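Local structure of putative amino acid binding protein (Streptococcus mutans, 4C0R) at residues S99-Y104 with A108-Q113; F162-A167 with V181-S186. The protein probably captures glutathione outside the cell as a family 3 solute-binding protein and hands it to the cystine ABC importer TcyBC. One frame throughout, in Å; residues are numbered along the deposited sequence.

Contact 1: S99-Y104 with A108-Q113; sequences SDIKSY and AGHSTQ. With CD (cadmium ion), chain F.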
ATOM      1  N   SER A  99       2.431  25.677  -2.059  1.00 20.11           N
ATOM      2  CA  SER A  99       1.252  25.657  -2.919  1.00 18.49           C
ATOM      3  C   SER A  99       0.088  26.371  -2.234  1.00 15.13           C
ATOM      4  O   SER A  99       0.033  26.421  -0.966  1.00 17.41           O
ATOM      5  CB  SER A  99       0.866  24.195  -3.147  1.00 15.93           C
ATOM      6  OG  SER A  99      -0.339  24.093  -3.866  1.00 16.43           O
ATOM      7  N   ASP A 100      -0.911  26.818  -3.035  1.00 14.47           N
ATOM      8  CA  ASP A 100      -2.262  27.195  -2.504  1.00 18.06           C
ATOM      9  C   ASP A 100      -2.999  26.030  -1.856  1.00 18.64           C
ATOM     10  O   ASP A 100      -4.028  26.211  -1.210  1.00 19.56           O
ATOM     11  CB  ASP A 100      -3.268  27.889  -3.535  1.00 16.90           C
ATOM     12  CG  ASP A 100      -3.708  26.983  -4.787  1.00 15.21           C
ATOM     13  OD1 ASP A 100      -2.592  26.608  -5.307  1.00 18.51           O
ATOM     14  OD2 ASP A 100      -5.026  26.705  -5.347  1.00  9.22           O
ATOM     15  N   ILE A 101      -2.525  24.821  -2.099  1.00 16.49           N
ATOM     16  CA  ILE A 101      -3.240  23.670  -1.577  1.00 17.17           C
ATOM     17  C   ILE A 101      -2.703  23.397  -0.176  1.00 16.45           C
ATOM     18  O   ILE A 101      -1.566  22.973  -0.038  1.00 19.94           O
ATOM     19  CB  ILE A 101      -3.057  22.471  -2.486  1.00 17.96           C
ATOM     20  CG1 ILE A 101      -3.646  22.739  -3.873  1.00 16.28           C
ATOM     21  CG2 ILE A 101      -3.742  21.227  -1.840  1.00 17.74           C
ATOM     22  CD1 ILE A 101      -3.332  21.660  -4.855  1.00 15.97           C
ATOM     23  N   LYS A 102      -3.497  23.690   0.852  1.00 15.08           N
ATOM     24  CA  LYS A 102      -3.073  23.589   2.240  1.00 18.74           C
ATOM     25  C   LYS A 102      -3.910  22.619   3.083  1.00 15.55           C
ATOM     26  O   LYS A 102      -3.451  22.144   4.119  1.00 17.45           O
ATOM     27  CB  LYS A 102      -3.085  24.969   2.922  1.00 23.18           C
ATOM     28  CG  LYS A 102      -2.065  25.927   2.313  1.00 23.59           C
ATOM     29  CD  LYS A 102      -1.687  27.018   3.316  1.00 27.45           C
ATOM     30  CE  LYS A 102      -2.886  27.804   3.785  1.00 28.52           C
ATOM     31  NZ  LYS A 102      -3.580  28.393   2.630  1.00 31.25           N
ATOM     32  N   SER A 103      -5.126  22.353   2.611  1.00 18.56           N
ATOM     33  CA  SER A 103      -6.048  21.439   3.263  1.00 18.60           C
ATOM     34  C   SER A 103      -6.783  20.661   2.196  1.00 18.17           C
ATOM     35  O   SER A 103      -6.841  21.059   1.043  1.00 15.28           O
ATOM     36  CB  SER A 103      -7.067  22.187   4.119  1.00 23.42           C
ATOM     37  OG  SER A 103      -8.047  22.759   3.304  1.00 28.11           O
ATOM     38  N   TYR A 104      -7.362  19.534   2.596  1.00 14.98           N
ATOM     39  CA  TYR A 104      -8.004  18.639   1.652  1.00 15.84           C
ATOM     40  C   TYR A 104      -8.912  19.369   0.675  1.00 15.44           C
ATOM     41  O   TYR A 104      -8.861  19.115  -0.515  1.00 14.76           O
ATOM     42  CB  TYR A 104      -8.794  17.551   2.405  1.00 18.06           C
ATOM     43  CG  TYR A 104      -9.373  16.431   1.549  1.00 16.57           C
ATOM     44  CD1 TYR A 104      -8.588  15.721   0.658  1.00 16.59           C
ATOM     45  CD2 TYR A 104     -10.696  16.025   1.693  1.00 18.31           C
ATOM     46  CE1 TYR A 104      -9.114  14.698  -0.088  1.00 15.82           C
ATOM     47  CE2 TYR A 104     -11.230  14.986   0.954  1.00 22.45           C
ATOM     48  CZ  TYR A 104     -10.439  14.316   0.068  1.00 18.66           C
ATOM     49  OH  TYR A 104     -10.956  13.270  -0.668  1.00 19.15           O
ATOM     50  N   ALA A 108      -9.969  21.098  -4.713  1.00 13.96           N
ATOM     51  CA  ALA A 108     -11.075  21.337  -5.663  1.00 15.67           C
ATOM     52  C   ALA A 108     -10.550  22.163  -6.849  1.00 12.92           C
ATOM     53  O   ALA A 108      -9.851  23.169  -6.665  1.00 14.74           O
ATOM     54  CB  ALA A 108     -12.233  22.057  -4.970  1.00 14.57           C
ATOM     55  N   GLY A 109     -10.890  21.716  -8.050  1.00 15.79           N
ATOM     56  CA  GLY A 109     -10.484  22.380  -9.269  1.00 15.13           C
ATOM     57  C   GLY A 109      -9.091  22.065  -9.804  1.00 16.92           C
ATOM     58  O   GLY A 109      -8.692  22.513 -10.882  1.00 21.20           O
ATOM     59  N   HIS A 110      -8.321  21.280  -9.040  1.00 12.55           N
ATOM     60  CA  HIS A 110      -6.962  20.954  -9.398  1.00 13.79           C
ATOM     61  C   HIS A 110      -6.859  19.549 -10.060  1.00 14.39           C
ATOM     62  O   HIS A 110      -7.818  18.772 -10.064  1.00 18.62           O
ATOM     63  CB  HIS A 110      -6.109  21.031  -8.149  1.00 13.96           C
ATOM     64  CG  HIS A 110      -5.837  22.427  -7.662  1.00 13.56           C
ATOM     65  ND1 HIS A 110      -6.551  23.004  -6.630  1.00 17.92           N
ATOM     66  CD2 HIS A 110      -4.854  23.316  -7.978  1.00 15.27           C
ATOM     67  CE1 HIS A 110      -6.051  24.198  -6.358  1.00 15.20           C
ATOM     68  NE2 HIS A 110      -5.013  24.406  -7.149  1.00 11.86           N
ATOM     69  N   SER A 111      -5.699  19.272 -10.619  1.00 14.86           N
ATOM     70  CA  SER A 111      -5.512  18.049 -11.385  0.57 15.41           C
ATOM     71  C   SER A 111      -4.579  17.103 -10.638  1.00 15.26           C
ATOM     72  O   SER A 111      -3.641  17.533  -9.992  1.00 15.02           O
ATOM     73  CB  SER A 111      -4.960  18.384 -12.772  0.57 18.51           C
ATOM     74  OG  SER A 111      -5.046  17.275 -13.666  0.57 24.17           O
ATOM     75  N   THR A 112      -4.887  15.805 -10.762  1.00 13.35           N
ATOM     76  CA  THR A 112      -4.111  14.761 -10.127  1.00 11.30           C
ATOM     77  C   THR A 112      -4.124  13.535 -11.022  1.00 10.79           C
ATOM     78  O   THR A 112      -4.962  13.393 -11.899  1.00 14.12           O
ATOM     79  CB  THR A 112      -4.694  14.407  -8.743  1.00 12.12           C
ATOM     80  OG1 THR A 112      -3.759  13.550  -8.098  1.00 11.37           O
ATOM     81  CG2 THR A 112      -5.958  13.672  -8.829  1.00 11.82           C
ATOM     82  N   GLN A 113      -3.186  12.647 -10.763  1.00 11.71           N
ATOM     83  CA  GLN A 113      -3.115  11.352 -11.392  1.00 12.69           C
ATOM     84  C   GLN A 113      -3.580  10.298 -10.399  1.00 13.00           C
ATOM     85  O   GLN A 113      -3.339  10.423  -9.173  1.00 10.56           O
ATOM     86  CB  GLN A 113      -1.710  11.039 -11.837  1.00 10.60           C
ATOM     87  CG  GLN A 113      -1.291  11.878 -13.106  1.00 13.52           C
ATOM     88  CD  GLN A 113       0.089  11.484 -13.613  1.00 11.77           C
ATOM     89  OE1 GLN A 113       1.087  11.656 -12.947  1.00 12.25           O
ATOM     90  NE2 GLN A 113       0.129  10.927 -14.803  1.00 16.79           N
TER
HETATM   91 CD    CD F1242      -3.474  25.904  -7.213  0.80 15.21          CD
HETATM   92  O   HOH W   1      -4.144  27.835  -8.358  1.00 11.47           O

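Contact 2: F162-A167 with V181-S186; sequences FEKISA and VIDLPS. With GDS (oxidized glutathione disulfide), chain C.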
ATOM      1  N   PHE A 162      -1.448  10.065  -1.367  1.00  7.73           N
ATOM      2  CA  PHE A 162      -0.992   8.693  -1.164  1.00  9.49           C
ATOM      3  C   PHE A 162      -0.633   8.480   0.277  1.00  8.79           C
ATOM      4  O   PHE A 162      -0.546   9.444   1.055  1.00  8.97           O
ATOM      5  CB  PHE A 162       0.252   8.404  -2.046  1.00  8.02           C
ATOM      6  CG  PHE A 162       0.434   6.900  -2.295  1.00  6.87           C
ATOM      7  CD1 PHE A 162      -0.468   6.216  -3.119  1.00  7.35           C
ATOM      8  CD2 PHE A 162       1.399   6.198  -1.653  1.00  7.82           C
ATOM      9  CE1 PHE A 162      -0.370   4.837  -3.305  1.00  7.59           C
ATOM     10  CE2 PHE A 162       1.496   4.796  -1.837  1.00  7.71           C
ATOM     11  CZ  PHE A 162       0.599   4.133  -2.690  1.00  8.68           C
ATOM     12  N   GLU A 163      -0.365   7.229   0.661  1.00  9.40           N
ATOM     13  CA  GLU A 163       0.151   6.943   2.016  1.00  6.74           C
ATOM     14  C   GLU A 163       1.469   7.688   2.303  1.00  7.26           C
ATOM     15  O   GLU A 163       2.320   7.804   1.446  1.00  8.80           O
ATOM     16  CB  GLU A 163       0.369   5.440   2.175  1.00  8.04           C
ATOM     17  CG  GLU A 163      -0.889   4.623   2.444  1.00  9.11           C
ATOM     18  CD  GLU A 163      -1.802   4.342   1.288  1.00 10.08           C
ATOM     19  OE1 GLU A 163      -1.425   4.522   0.117  1.00 12.12           O
ATOM     20  OE2 GLU A 163      -2.907   3.927   1.610  1.00 11.78           O
ATOM     21  N   LYS A 164       1.595   8.156   3.544  1.00  8.95           N
ATOM     22  CA  LYS A 164       2.717   8.923   4.007  1.00  8.10           C
ATOM     23  C   LYS A 164       4.046   8.211   3.877  1.00  9.10           C
ATOM     24  O   LYS A 164       5.001   8.821   3.485  1.00  8.79           O
ATOM     25  CB  LYS A 164       2.495   9.264   5.487  1.00  9.71           C
ATOM     26  CG  LYS A 164       3.456  10.277   6.044  1.00 13.07           C
ATOM     27  CD  LYS A 164       2.899  10.860   7.332  1.00 17.46           C
ATOM     28  CE  LYS A 164       3.705  12.093   7.741  1.00 20.56           C
ATOM     29  NZ  LYS A 164       3.183  12.627   9.001  1.00 25.75           N
ATOM     30  N   ILE A 165       4.122   6.941   4.256  1.00  7.26           N
ATOM     31  CA  ILE A 165       5.411   6.281   4.315  1.00  7.10           C
ATOM     32  C   ILE A 165       6.067   6.262   2.911  1.00  8.31           C
ATOM     33  O   ILE A 165       7.240   6.655   2.747  1.00  9.36           O
ATOM     34  CB  ILE A 165       5.287   4.887   4.908  1.00  7.02           C
ATOM     35  CG1 ILE A 165       4.889   4.909   6.390  1.00  7.32           C
ATOM     36  CG2 ILE A 165       6.634   4.133   4.744  1.00  9.80           C
ATOM     37  CD1 ILE A 165       4.443   3.606   6.951  1.00  9.17           C
ATOM     38  N   SER A 166       5.324   5.888   1.871  1.00  7.65           N
ATOM     39  CA  SER A 166       5.896   5.911   0.539  1.00  8.11           C
ATOM     40  C   SER A 166       6.139   7.326   0.036  1.00  9.38           C
ATOM     41  O   SER A 166       7.142   7.596  -0.578  1.00 10.16           O
ATOM     42  CB  SER A 166       5.039   5.163  -0.482  1.00  9.21           C
ATOM     43  OG  SER A 166       5.130   3.773  -0.296  1.00  8.44           O
ATOM     44  N   ALA A 167       5.192   8.230   0.310  1.00  8.50           N
ATOM     45  CA  ALA A 167       5.379   9.611  -0.148  1.00 10.27           C
ATOM     46  C   ALA A 167       6.689  10.185   0.381  1.00  9.62           C
ATOM     47  O   ALA A 167       7.474  10.768  -0.367  1.00 10.83           O
ATOM     48  CB  ALA A 167       4.214  10.476   0.266  1.00 10.19           C
ATOM     49  N   VAL A 181       4.618  17.280   2.222  1.00 16.10           N
ATOM     50  CA  VAL A 181       3.476  16.477   2.527  1.00 13.04           C
ATOM     51  C   VAL A 181       2.619  17.152   3.595  1.00 15.07           C
ATOM     52  O   VAL A 181       3.120  17.832   4.499  1.00 18.30           O
ATOM     53  CB  VAL A 181       3.837  14.996   2.913  1.00 14.66           C
ATOM     54  CG1 VAL A 181       4.816  14.380   1.912  1.00 15.81           C
ATOM     55  CG2 VAL A 181       4.299  14.855   4.303  1.00 20.42           C
ATOM     56  N   ILE A 182       1.311  17.023   3.404  1.00 10.85           N
ATOM     57  CA  ILE A 182       0.301  17.518   4.304  1.00  9.77           C
ATOM     58  C   ILE A 182      -0.502  16.333   4.817  1.00 11.09           C
ATOM     59  O   ILE A 182      -1.110  15.609   4.029  1.00  9.94           O
ATOM     60  CB  ILE A 182      -0.659  18.525   3.592  1.00 10.86           C
ATOM     61  CG1 ILE A 182       0.142  19.743   3.103  1.00 14.33           C
ATOM     62  CG2 ILE A 182      -1.840  18.928   4.508  1.00 14.62           C
ATOM     63  CD1 ILE A 182      -0.664  20.595   2.122  1.00 16.29           C
ATOM     64  N   ASP A 183      -0.604  16.181   6.135  1.00 12.13           N
ATOM     65  CA  ASP A 183      -1.411  15.103   6.714  1.00 11.90           C
ATOM     66  C   ASP A 183      -2.877  15.330   6.474  1.00 12.53           C
ATOM     67  O   ASP A 183      -3.388  16.444   6.640  1.00 15.15           O
ATOM     68  CB  ASP A 183      -1.188  14.963   8.245  1.00 13.47           C
ATOM     69  CG  ASP A 183       0.205  14.580   8.590  1.00 18.91           C
ATOM     70  OD1 ASP A 183       0.798  13.660   7.983  1.00 15.85           O
ATOM     71  OD2 ASP A 183       0.748  15.222   9.509  1.00 22.86           O
ATOM     72  N   LEU A 184      -3.568  14.256   6.114  1.00 12.02           N
ATOM     73  CA  LEU A 184      -4.994  14.244   5.850  1.00 13.43           C
ATOM     74  C   LEU A 184      -5.756  13.495   6.936  1.00 16.35           C
ATOM     75  O   LEU A 184      -5.216  12.660   7.615  1.00 18.12           O
ATOM     76  CB  LEU A 184      -5.299  13.541   4.511  1.00 11.48           C
ATOM     77  CG  LEU A 184      -4.797  14.293   3.288  1.00 11.95           C
ATOM     78  CD1 LEU A 184      -4.997  13.448   2.044  1.00 11.91           C
ATOM     79  CD2 LEU A 184      -5.511  15.621   3.124  1.00 16.72           C
ATOM     80  N   PRO A 185      -7.037  13.799   7.060  1.00 16.59           N
ATOM     81  CA  PRO A 185      -7.864  13.017   7.997  1.00 19.20           C
ATOM     82  C   PRO A 185      -7.895  11.531   7.643  1.00 22.32           C
ATOM     83  O   PRO A 185      -7.724  11.177   6.478  1.00 24.07           O
ATOM     84  CB  PRO A 185      -9.247  13.668   7.867  1.00 22.71           C
ATOM     85  CG  PRO A 185      -9.006  15.005   7.249  1.00 22.26           C
ATOM     86  CD  PRO A 185      -7.787  14.876   6.393  1.00 15.45           C
ATOM     87  N   SER A 186      -8.076  10.654   8.635  1.00 21.94           N
ATOM     88  CA  SER A 186      -8.268   9.211   8.362  1.00 25.00           C
ATOM     89  C   SER A 186      -9.688   8.828   8.774  1.00 27.14           C
ATOM     90  O   SER A 186     -10.045   9.029   9.947  1.00 23.83           O
ATOM     91  CB  SER A 186      -7.293   8.332   9.201  1.00 25.73           C
ATOM     92  OG  SER A 186      -5.918   8.398   8.776  1.00 23.94           O
TER
HETATM   93  CD1 GDS C 500      -0.482   0.253 -12.432  1.00 22.26           C
HETATM   94  N2  GDS C 500       0.331   1.365 -11.924  1.00 25.51           N
HETATM   95  CA2 GDS C 500       1.468   0.985 -11.167  1.00 24.92           C
HETATM   96  C2  GDS C 500       2.732   0.648 -11.875  1.00 20.30           C
HETATM   97  O2  GDS C 500       3.591  -0.081 -11.336  1.00 21.41           O
HETATM   98  CB2 GDS C 500       1.492   0.864  -9.692  1.00 19.86           C
HETATM   99  SG2 GDS C 500      -0.002   1.436  -8.911  1.00 15.74           S
HETATM  100  N3  GDS C 500       2.920   1.194 -13.203  1.00 19.10           N
HETATM  101  CA3 GDS C 500       4.102   0.819 -13.978  1.00 19.40           C
HETATM  102  C3  GDS C 500       3.556  -0.165 -15.009  1.00 20.60           C
HETATM  103  OE3 GDS C 500       4.008  -0.186 -16.197  1.00 26.99           O
HETATM  104  OE4 GDS C 500       2.630  -0.982 -14.730  1.00 20.30           O
HETATM  105  N4  GDS C 500      -0.361   2.909  -6.043  1.00  8.07           N
HETATM  106  CA4 GDS C 500      -0.039   4.231  -6.525  1.00 11.90           C
HETATM  107  C4  GDS C 500      -1.283   5.000  -6.799  1.00  9.93           C
HETATM  108  OE5 GDS C 500      -2.387   4.690  -6.254  1.00  9.83           O
HETATM  109  OE6 GDS C 500      -1.173   6.010  -7.548  1.00 10.82           O
HETATM  110  C5  GDS C 500       0.707   1.989  -5.807  1.00  9.18           C
HETATM  111  O5  GDS C 500       1.872   2.346  -5.974  1.00  9.95           O
HETATM  112  CA5 GDS C 500       0.262   0.642  -5.454  1.00  9.91           C
HETATM  113  N5  GDS C 500      -0.875   0.489  -4.643  1.00  8.97           N
HETATM  114  CB5 GDS C 500       0.488  -0.371  -6.528  1.00 11.40           C
HETATM  115  SG5 GDS C 500      -0.742  -0.121  -7.838  1.00 11.80           S
HETATM  116  CA6 GDS C 500      -3.917   1.801  -1.276  1.00  7.83           C
HETATM  117  C6  GDS C 500      -4.887   0.693  -1.652  1.00  8.79           C
HETATM  118  OE7 GDS C 500      -5.563   0.816  -2.710  1.00  8.21           O
HETATM  119  OE8 GDS C 500      -5.005  -0.331  -0.937  1.00  8.94           O
HETATM  120  N6  GDS C 500      -3.443   1.525   0.093  1.00  7.79           N
HETATM  121  CB6 GDS C 500      -2.797   1.891  -2.249  1.00  8.40           C
HETATM  122  CG6 GDS C 500      -2.281   0.471  -2.574  1.00  9.54           C
HETATM  123  CD6 GDS C 500      -0.940   0.639  -3.257  1.00  7.63           C
HETATM  124  O6  GDS C 500       0.133   0.876  -2.684  1.00  7.04           O

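Contact 1: S99-Y104 with A108-Q113
Asp100 and His110 form a metal site bridged by a cadmium ion, at the periphery of the family 3 solute-binding fold: the contact is centred about 22 Å from the centre of the chain, on the loop that leaves strand 81-96 and leads into strand 111-114. Ala108 opens the second segment, its O accepting a weak, bent hydrogen bond of 3.3 Å from ND1 of His110. His110 carries the contact: its CG stands anti to its own carbonyl carbon (chi1 -73°), bringing NE2 to 2.1 Å from the cadmium. Asp100 grips the metal unevenly with both oxygens, OD1 at 2.2 Å and OD2 at 2.6 Å, and a water adds a ligand at 2.3 Å, with one further ligand from outside the two segments. From the other segment Ile101 lies over one face of the imidazole, CD1 standing 3.7 Å from the ring centroid and only 5° off the normal, a CH-pi contact. Ile101 N in turn donates to Ser99 OG at 2.9 Å, closing an ST turn just before the isoleucine side chain that covers the ring. Beyond the histidine the chain becomes strand, parallel to 137-140: Ser111 N donates to Asp158 OD2, and Thr112 OG1 is hydrogen-bonded to Phe159 O.

Contact 2: F162-A167 with V181-S186
A beta-alpha-beta crossover, strand 160-163 to helix 164-173 to strand 179-183, brings Lys164 and Ala167 of the first helical turn against Asp183 and Val181 of the returning strand. Lys164 sets its CG anti to the backbone N (chi1 -169°) and stays extended from there on, so that NZ reaches Asp183 OD1 at 2.8 Å. This salt bridge uses the syn lone pair of the carboxylate oxygen, and the two side chains approach at a slant. Alongside the charged pair the contact is apolar and looser: Ala167 CB stands 4.3 Å from Val181 CG1, and Lys164 CE 4.4 Å from Val181 CG2.

At the end of strand 160-163 the same segment reaches the bound glutathione disulfide. Glu163, at the N-cap position, bends at chi2 (77°) and lays OE1 over the centre of the Phe162 ring, 3.4 Å above its plane. Its OE2 accepts a hydrogen bond of 2.9 Å from ligand N6, while a weak bond from Asn69 ND2 reaches OE1. Phe162 turns its ring edge to the ligand, CZ lying 3.3 Å from O6. Strand 81-96 runs antiparallel to both strands of the crossover, pairing Phe162 with Val92 and Ile182 with Leu93; its Val92 also touches Lys164, Ala167 and Asp183, while Val181 packs on Glu168 and Ile171 of helix 164-173.

How the contacts relate
Strand 81-96 connects the two contacts: it runs out into the 99-104 loop of contact 1 and is paired with both strands of contact 2. Their centres lie about 14 Å apart, and they touch directly. Ile182, whose CB points away from the 162-167 segment, places CD1 3.3 Å from Ile101 O and CG2 3.6 Å from Lys102 O, while Tyr104 CB packs 3.9 Å from Leu184 CD2. Their sites are nevertheless separate. Contact 2 supplies Phe162 and Glu163 to the glutathione disulfide pocket, whereas the cadmium ion of contact 1 is 20.0 Å from the nearest ligand atom, OE6, too far for any direct part in binding.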